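Local coordinates for probable glutamine-binding lipoprotein GlnH (GLNBP) (Mycobacterium tuberculosis, PDB 6H20) that binds aspartate, glutamate and asparagine as a solute-binding lipoprotein, with specificity for aspartate, and probably regulates protein kinase G activity to control glutamate metabolism, at residues 44-58 with 89-101. Residues are numbered along the deposited sequence; the frame is centred on the assembly and turned at random.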
ATOM      1  N   VAL A  44     -12.453  -4.275  20.480  1.00 22.09           N
ATOM      2  CA  VAL A  44     -12.298  -2.893  20.035  1.00 21.07           C
ATOM      3  C   VAL A  44     -12.873  -1.898  21.038  1.00 26.94           C
ATOM      4  O   VAL A  44     -13.111  -0.741  20.686  1.00 24.65           O
ATOM      5  CB  VAL A  44     -12.854  -2.672  18.621  1.00 22.11           C
ATOM      6  CG1 VAL A  44     -12.064  -3.474  17.628  1.00 21.42           C
ATOM      7  CG2 VAL A  44     -14.333  -3.028  18.555  1.00 21.99           C
ATOM      8  N   ALA A  45     -13.076  -2.326  22.291  1.00 23.42           N
ATOM      9  CA  ALA A  45     -13.730  -1.463  23.273  1.00 22.44           C
ATOM     10  C   ALA A  45     -12.916  -0.207  23.543  1.00 27.09           C
ATOM     11  O   ALA A  45     -13.478   0.865  23.792  1.00 31.49           O
ATOM     12  CB  ALA A  45     -13.982  -2.231  24.575  1.00 25.87           C
ATOM     13  N   ASP A  46     -11.587  -0.322  23.502  1.00 27.53           N
ATOM     14  CA  ASP A  46     -10.744   0.844  23.739  1.00 29.19           C
ATOM     15  C   ASP A  46     -10.861   1.845  22.601  1.00 28.85           C
ATOM     16  O   ASP A  46     -10.888   3.063  22.834  1.00 33.31           O
ATOM     17  CB  ASP A  46      -9.293   0.412  23.940  1.00 33.05           C
ATOM     18  CG  ASP A  46      -9.080  -0.314  25.258  1.00 43.06           C
ATOM     19  OD1 ASP A  46      -9.953  -0.208  26.150  1.00 46.25           O
ATOM     20  OD2 ASP A  46      -8.035  -0.983  25.406  1.00 47.70           O
ATOM     21  N   ILE A  47     -10.925   1.355  21.363  1.00 24.77           N
ATOM     22  CA  ILE A  47     -11.126   2.241  20.221  1.00 24.72           C
ATOM     23  C   ILE A  47     -12.476   2.930  20.332  1.00 27.36           C
ATOM     24  O   ILE A  47     -12.591   4.151  20.172  1.00 28.27           O
ATOM     25  CB  ILE A  47     -10.999   1.453  18.906  1.00 24.77           C
ATOM     26  CG1 ILE A  47      -9.551   0.997  18.698  1.00 25.21           C
ATOM     27  CG2 ILE A  47     -11.480   2.296  17.734  1.00 24.15           C
ATOM     28  CD1 ILE A  47      -9.390  -0.063  17.617  1.00 25.06           C
ATOM     29  N   ARG A  48     -13.516   2.152  20.629  1.00 28.21           N
ATOM     30  CA  ARG A  48     -14.855   2.709  20.756  1.00 31.28           C
ATOM     31  C   ARG A  48     -14.902   3.792  21.825  1.00 29.89           C
ATOM     32  O   ARG A  48     -15.530   4.840  21.630  1.00 37.71           O
ATOM     33  CB  ARG A  48     -15.837   1.583  21.080  1.00 30.03           C
ATOM     34  CG  ARG A  48     -17.230   1.791  20.527  1.00 35.49           C
ATOM     35  CD  ARG A  48     -18.060   0.526  20.661  1.00 31.29           C
ATOM     36  NE  ARG A  48     -17.934  -0.069  21.991  1.00 38.98           N
ATOM     37  CZ  ARG A  48     -17.433  -1.281  22.227  1.00 34.98           C
ATOM     38  NH1 ARG A  48     -17.000  -2.035  21.222  1.00 26.54           N
ATOM     39  NH2 ARG A  48     -17.359  -1.737  23.474  1.00 38.98           N
ATOM     40  N   ALA A  49     -14.220   3.571  22.955  1.00 29.32           N
ATOM     41  CA  ALA A  49     -14.202   4.564  24.024  1.00 31.96           C
ATOM     42  C   ALA A  49     -13.447   5.818  23.618  1.00 31.26           C
ATOM     43  O   ALA A  49     -13.742   6.909  24.124  1.00 37.60           O
ATOM     44  CB  ALA A  49     -13.590   3.970  25.292  1.00 31.54           C
ATOM     45  N   ARG A  50     -12.460   5.690  22.730  1.00 29.43           N
ATOM     46  CA  ARG A  50     -11.761   6.868  22.228  1.00 31.38           C
ATOM     47  C   ARG A  50     -12.589   7.649  21.218  1.00 29.54           C
ATOM     48  O   ARG A  50     -12.211   8.775  20.875  1.00 31.79           O
ATOM     49  CB  ARG A  50     -10.402   6.497  21.624  1.00 30.06           C
ATOM     50  CG  ARG A  50      -9.328   6.170  22.654  1.00 33.21           C
ATOM     51  CD  ARG A  50      -7.944   6.100  22.023  1.00 33.20           C
ATOM     52  NE  ARG A  50      -7.769   4.895  21.212  1.00 33.14           N
ATOM     53  CZ  ARG A  50      -7.391   3.715  21.697  1.00 32.41           C
ATOM     54  NH1 ARG A  50      -7.141   3.575  22.992  1.00 38.12           N
ATOM     55  NH2 ARG A  50      -7.258   2.672  20.884  1.00 32.03           N
ATOM     56  N   GLY A  51     -13.702   7.085  20.748  1.00 30.32           N
ATOM     57  CA  GLY A  51     -14.655   7.807  19.936  1.00 32.37           C
ATOM     58  C   GLY A  51     -14.367   7.796  18.454  1.00 31.57           C
ATOM     59  O   GLY A  51     -15.218   8.241  17.670  1.00 34.53           O
ATOM     60  N   ARG A  52     -13.203   7.304  18.043  1.00 27.42           N
ATOM     61  CA  ARG A  52     -12.866   7.252  16.628  1.00 25.63           C
ATOM     62  C   ARG A  52     -11.720   6.276  16.423  1.00 20.95           C
ATOM     63  O   ARG A  52     -10.919   6.029  17.334  1.00 24.61           O
ATOM     64  CB  ARG A  52     -12.486   8.633  16.068  1.00 27.47           C
ATOM     65  CG  ARG A  52     -11.057   9.076  16.383  1.00 28.44           C
ATOM     66  CD  ARG A  52     -10.882   9.469  17.848  1.00 30.05           C
ATOM     67  NE  ARG A  52      -9.668  10.258  18.046  1.00 30.03           N
ATOM     68  CZ  ARG A  52      -9.117  10.495  19.234  1.00 32.43           C
ATOM     69  NH1 ARG A  52      -9.677  10.000  20.333  1.00 31.20           N
ATOM     70  NH2 ARG A  52      -8.012  11.224  19.324  1.00 33.55           N
ATOM     71  N   LEU A  53     -11.665   5.723  15.215  1.00 20.24           N
ATOM     72  CA  LEU A  53     -10.558   4.893  14.762  1.00 18.82           C
ATOM     73  C   LEU A  53      -9.473   5.795  14.188  1.00 23.43           C
ATOM     74  O   LEU A  53      -9.762   6.658  13.351  1.00 23.50           O
ATOM     75  CB  LEU A  53     -11.062   3.946  13.671  1.00 19.20           C
ATOM     76  CG  LEU A  53     -10.064   2.988  13.021  1.00 20.81           C
ATOM     77  CD1 LEU A  53      -9.661   1.910  14.031  1.00 19.14           C
ATOM     78  CD2 LEU A  53     -10.649   2.346  11.756  1.00 20.63           C
ATOM     79  N   ILE A  54      -8.236   5.616  14.650  1.00 21.60           N
ATOM     80  CA  ILE A  54      -7.108   6.423  14.182  1.00 22.58           C
ATOM     81  C   ILE A  54      -6.351   5.614  13.139  1.00 23.07           C
ATOM     82  O   ILE A  54      -5.838   4.524  13.431  1.00 19.83           O
ATOM     83  CB  ILE A  54      -6.199   6.855  15.340  1.00 23.95           C
ATOM     84  CG1 ILE A  54      -7.016   7.642  16.369  1.00 26.14           C
ATOM     85  CG2 ILE A  54      -5.023   7.677  14.814  1.00 27.34           C
ATOM     86  CD1 ILE A  54      -6.292   7.894  17.680  1.00 30.82           C
ATOM     87  N   VAL A  55      -6.297   6.151  11.916  1.00 19.95           N
ATOM     88  CA  VAL A  55      -5.849   5.428  10.731  1.00 20.19           C
ATOM     89  C   VAL A  55      -4.609   6.115  10.180  1.00 21.89           C
ATOM     90  O   VAL A  55      -4.639   7.315   9.895  1.00 20.03           O
ATOM     91  CB  VAL A  55      -6.952   5.413   9.660  1.00 17.15           C
ATOM     92  CG1 VAL A  55      -6.479   4.689   8.393  1.00 19.29           C
ATOM     93  CG2 VAL A  55      -8.222   4.769  10.203  1.00 18.58           C
ATOM     94  N   GLY A  56      -3.546   5.339   9.973  1.00 20.91           N
ATOM     95  CA  GLY A  56      -2.331   5.861   9.370  1.00 23.17           C
ATOM     96  C   GLY A  56      -2.362   5.693   7.864  1.00 24.28           C
ATOM     97  O   GLY A  56      -2.615   4.595   7.356  1.00 20.36           O
ATOM     98  N   LEU A  57      -2.110   6.788   7.155  1.00 19.35           N
ATOM     99  CA  LEU A  57      -2.062   6.808   5.691  1.00 19.05           C
ATOM    100  C   LEU A  57      -1.472   8.153   5.289  1.00 22.97           C
ATOM    101  O   LEU A  57      -0.932   8.877   6.131  1.00 19.15           O
ATOM    102  CB  LEU A  57      -3.435   6.526   5.072  1.00 20.36           C
ATOM    103  CG  LEU A  57      -4.696   7.205   5.619  1.00 19.06           C
ATOM    104  CD1 LEU A  57      -4.668   8.729   5.442  1.00 22.04           C
ATOM    105  CD2 LEU A  57      -5.934   6.595   4.950  1.00 21.05           C
ATOM    106  N   ASP A  58      -1.566   8.506   4.011  1.00 19.89           N
ATOM    107  CA  ASP A  58      -1.040   9.804   3.579  1.00 23.20           C
ATOM    108  C   ASP A  58      -1.962  10.390   2.521  1.00 26.83           C
ATOM    109  O   ASP A  58      -3.070   9.896   2.289  1.00 30.36           O
ATOM    110  CB  ASP A  58       0.416   9.697   3.104  1.00 27.05           C
ATOM    111  CG  ASP A  58       0.553   9.059   1.716  1.00 32.12           C
ATOM    112  OD1 ASP A  58      -0.451   8.681   1.082  1.00 37.78           O
ATOM    113  OD2 ASP A  58       1.700   8.945   1.257  1.00 43.14           O
ATOM    114  N   ILE A  89     -16.950  -1.002  13.911  1.00 19.07           N
ATOM    115  CA  ILE A  89     -16.764  -0.606  15.308  1.00 18.27           C
ATOM    116  C   ILE A  89     -17.916   0.264  15.781  1.00 22.56           C
ATOM    117  O   ILE A  89     -18.479   0.043  16.864  1.00 26.38           O
ATOM    118  CB  ILE A  89     -15.408   0.102  15.512  1.00 19.82           C
ATOM    119  CG1 ILE A  89     -14.249  -0.825  15.139  1.00 20.91           C
ATOM    120  CG2 ILE A  89     -15.268   0.605  16.956  1.00 22.07           C
ATOM    121  CD1 ILE A  89     -12.876  -0.149  15.142  1.00 21.42           C
ATOM    122  N   PHE A  90     -18.278   1.266  14.986  1.00 24.03           N
ATOM    123  CA  PHE A  90     -19.159   2.337  15.422  1.00 24.53           C
ATOM    124  C   PHE A  90     -20.555   2.288  14.825  1.00 29.64           C
ATOM    125  O   PHE A  90     -21.438   3.003  15.317  1.00 36.00           O
ATOM    126  CB  PHE A  90     -18.534   3.696  15.079  1.00 26.42           C
ATOM    127  CG  PHE A  90     -17.272   3.977  15.828  1.00 24.45           C
ATOM    128  CD1 PHE A  90     -17.319   4.419  17.140  1.00 24.61           C
ATOM    129  CD2 PHE A  90     -16.039   3.784  15.236  1.00 23.51           C
ATOM    130  CE1 PHE A  90     -16.161   4.677  17.840  1.00 27.97           C
ATOM    131  CE2 PHE A  90     -14.870   4.049  15.940  1.00 23.25           C
ATOM    132  CZ  PHE A  90     -14.938   4.489  17.248  1.00 22.70           C
ATOM    133  N   GLY A  91     -20.781   1.491  13.787  1.00 27.09           N
ATOM    134  CA  GLY A  91     -22.054   1.440  13.109  1.00 30.16           C
ATOM    135  C   GLY A  91     -22.122   2.288  11.856  1.00 29.98           C
ATOM    136  O   GLY A  91     -22.927   1.988  10.967  1.00 35.71           O
ATOM    137  N   VAL A  92     -21.305   3.335  11.774  1.00 30.79           N
ATOM    138  CA  VAL A  92     -21.160   4.144  10.560  1.00 34.04           C
ATOM    139  C   VAL A  92     -19.686   4.419  10.327  1.00 34.04           C
ATOM    140  O   VAL A  92     -18.875   4.415  11.263  1.00 35.12           O
ATOM    141  CB  VAL A  92     -21.925   5.483  10.669  1.00 34.68           C
ATOM    142  CG1 VAL A  92     -23.413   5.237  10.875  1.00 35.63           C
ATOM    143  CG2 VAL A  92     -21.367   6.328  11.802  1.00 37.57           C
ATOM    144  N   PRO A  93     -19.302   4.656   9.067  1.00 34.18           N
ATOM    145  CA  PRO A  93     -17.870   4.782   8.751  1.00 31.60           C
ATOM    146  C   PRO A  93     -17.217   6.116   9.107  1.00 32.85           C
ATOM    147  O   PRO A  93     -15.989   6.220   8.984  1.00 35.29           O
ATOM    148  CB  PRO A  93     -17.817   4.533   7.234  1.00 32.29           C
ATOM    149  CG  PRO A  93     -19.183   4.841   6.738  1.00 33.86           C
ATOM    150  CD  PRO A  93     -20.133   4.519   7.855  1.00 32.64           C
ATOM    151  N   SER A  94     -17.960   7.128   9.556  1.00 34.51           N
ATOM    152  CA  SER A  94     -17.395   8.476   9.623  1.00 37.33           C
ATOM    153  C   SER A  94     -16.571   8.760  10.879  1.00 39.38           C
ATOM    154  O   SER A  94     -16.059   9.878  11.013  1.00 45.60           O
ATOM    155  CB  SER A  94     -18.489   9.534   9.464  1.00 40.68           C
ATOM    156  OG  SER A  94     -19.523   9.331  10.407  1.00 45.91           O
ATOM    157  N   HIS A  95     -16.410   7.800  11.790  1.00 30.76           N
ATOM    158  CA  HIS A  95     -15.662   8.033  13.029  1.00 27.41           C
ATOM    159  C   HIS A  95     -14.197   7.626  12.851  1.00 29.03           C
ATOM    160  O   HIS A  95     -13.709   6.648  13.428  1.00 25.35           O
ATOM    161  CB  HIS A  95     -16.309   7.292  14.189  1.00 32.23           C
ATOM    162  CG  HIS A  95     -17.672   7.795  14.535  1.00 35.57           C
ATOM    163  ND1 HIS A  95     -18.824   7.208  14.059  1.00 38.83           N
ATOM    164  CD2 HIS A  95     -18.069   8.832  15.308  1.00 36.92           C
ATOM    165  CE1 HIS A  95     -19.873   7.863  14.527  1.00 37.35           C
ATOM    166  NE2 HIS A  95     -19.441   8.854  15.285  1.00 40.61           N
ATOM    167  N   VAL A  96     -13.490   8.420  12.047  1.00 25.24           N
ATOM    168  CA  VAL A  96     -12.098   8.170  11.703  1.00 21.81           C
ATOM    169  C   VAL A  96     -11.306   9.465  11.839  1.00 26.57           C
ATOM    170  O   VAL A  96     -11.760  10.531  11.403  1.00 31.05           O
ATOM    171  CB  VAL A  96     -11.974   7.629  10.260  1.00 23.49           C
ATOM    172  CG1 VAL A  96     -10.528   7.519   9.855  1.00 26.03           C
ATOM    173  CG2 VAL A  96     -12.655   6.272  10.128  1.00 21.78           C
ATOM    174  N   GLU A  97     -10.117   9.367  12.433  1.00 21.80           N
ATOM    175  CA  GLU A  97      -9.118  10.424  12.415  1.00 21.64           C
ATOM    176  C   GLU A  97      -7.860   9.871  11.754  1.00 23.77           C
ATOM    177  O   GLU A  97      -7.481   8.718  11.990  1.00 23.81           O
ATOM    178  CB  GLU A  97      -8.810  10.875  13.851  1.00 22.60           C
ATOM    179  CG  GLU A  97      -7.628  11.841  13.976  1.00 27.02           C
ATOM    180  CD  GLU A  97      -7.353  12.250  15.416  1.00 29.76           C
ATOM    181  OE1 GLU A  97      -7.789  11.524  16.329  1.00 30.44           O
ATOM    182  OE2 GLU A  97      -6.712  13.302  15.638  1.00 31.16           O
ATOM    183  N   TYR A  98      -7.233  10.670  10.898  1.00 21.89           N
ATOM    184  CA  TYR A  98      -6.057  10.237  10.152  1.00 21.31           C
ATOM    185  C   TYR A  98      -4.789  10.757  10.811  1.00 24.69           C
ATOM    186  O   TYR A  98      -4.763  11.874  11.339  1.00 27.05           O
ATOM    187  CB  TYR A  98      -6.122  10.704   8.689  1.00 21.37           C
ATOM    188  CG  TYR A  98      -7.377  10.228   8.015  1.00 19.70           C
ATOM    189  CD1 TYR A  98      -7.535   8.889   7.676  1.00 19.63           C
ATOM    190  CD2 TYR A  98      -8.436  11.091   7.782  1.00 22.84           C
ATOM    191  CE1 TYR A  98      -8.693   8.431   7.091  1.00 18.95           C
ATOM    192  CE2 TYR A  98      -9.607  10.645   7.199  1.00 25.56           C
ATOM    193  CZ  TYR A  98      -9.726   9.302   6.859  1.00 21.16           C
ATOM    194  OH  TYR A  98     -10.872   8.824   6.290  1.00 24.77           O
ATOM    195  N   ARG A  99      -3.757   9.920  10.838  1.00 21.06           N
ATOM    196  CA  ARG A  99      -2.400  10.356  11.134  1.00 25.13           C
ATOM    197  C   ARG A  99      -1.612  10.252   9.844  1.00 20.90           C
ATOM    198  O   ARG A  99      -1.492   9.161   9.275  1.00 21.21           O
ATOM    199  CB  ARG A  99      -1.726   9.520  12.222  1.00 24.05           C
ATOM    200  CG  ARG A  99      -0.363  10.121  12.614  1.00 31.45           C
ATOM    201  CD  ARG A  99       0.411   9.323  13.664  1.00 31.61           C
ATOM    202  NE  ARG A  99      -0.271   9.271  14.951  1.00 35.79           N
ATOM    203  CZ  ARG A  99      -0.008  10.068  15.984  1.00 33.29           C
ATOM    204  NH1 ARG A  99       0.930  11.011  15.895  1.00 37.47           N
ATOM    205  NH2 ARG A  99      -0.696   9.921  17.111  1.00 34.89           N
ATOM    206  N   ILE A 100      -1.093  11.377   9.371  1.00 20.60           N
ATOM    207  CA  ILE A 100      -0.375  11.389   8.101  1.00 21.12           C
ATOM    208  C   ILE A 100       1.014  10.798   8.306  1.00 23.93           C
ATOM    209  O   ILE A 100       1.801  11.296   9.119  1.00 26.23           O
ATOM    210  CB  ILE A 100      -0.302  12.809   7.522  1.00 24.17           C
ATOM    211  CG1 ILE A 100      -1.708  13.408   7.410  1.00 26.38           C
ATOM    212  CG2 ILE A 100       0.433  12.809   6.189  1.00 25.31           C
ATOM    213  CD1 ILE A 100      -2.642  12.682   6.489  1.00 30.20           C
ATOM    214  N   LEU A 101       1.316   9.730   7.563  1.00 22.67           N
ATOM    215  CA  LEU A 101       2.547   8.967   7.707  1.00 25.42           C
ATOM    216  C   LEU A 101       3.115   8.701   6.322  1.00 23.20           C
ATOM    217  O   LEU A 101       2.360   8.416   5.391  1.00 25.94           O
ATOM    218  CB  LEU A 101       2.245   7.581   8.320  1.00 31.55           C
ATOM    219  CG  LEU A 101       1.654   7.427   9.718  1.00 33.71           C
ATOM    220  CD1 LEU A 101       1.305   5.981   9.959  1.00 29.53           C
ATOM    221  CD2 LEU A 101       2.633   7.922  10.767  1.00 35.11           C
TER
HETATM  222  O   HOH W   1     -18.017  -2.023  18.672  1.00 48.68           O
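With CG of R52 folded between its backbone N and carbonyl carbon (chi1 80°) and E97 stretched out with CG trans to its N (chi1 172°), the two side chains lie next to each other on the same side of a parallel strand pair within a mixed sheet, R52 just ahead of the first strand, and form a salt bridge. They belong to a beta-alpha-beta unit, a building block of the periplasmic binding protein fold: strand 53-57, helix 77-90 and strand 96-100. Six backbone hydrogen bonds join the strands, from L53 N to H95 O (2.9 Å) through to L101 N to L57 O (2.8 Å). On the other side of strand 53-57 runs strand 117-118.

The face bearing L53, V55, V96 and Y98 turns toward helix 77-90. There CG2 of V55 packs on CG1 of V96 at 3.6 Å, and L57 lays CD1 against CD1 of Y98, also at 3.6 Å. At the helix end, F90 has I89 CG2 over one face and H95 CB over the opposite one, each offset toward the rim, while its CZ reaches to 3.4 Å from R52 N at the turn after helix 45-50. I89 sends CD1 to CG2 of I47, 3.8 Å away. D58 OD1 accepts from G60 N while OD2 forms a salt bridge with K120, a residue of the asparagine pocket.

R52 grips E97 side-on, NE and NH2 both donating to OE1, guanidinium and carboxylate being nearly coplanar. R52 NH1 turns back to R50 O at 2.9 Å, a bond that with the two to E97 OE1 should restrict the guanidinium's rotation.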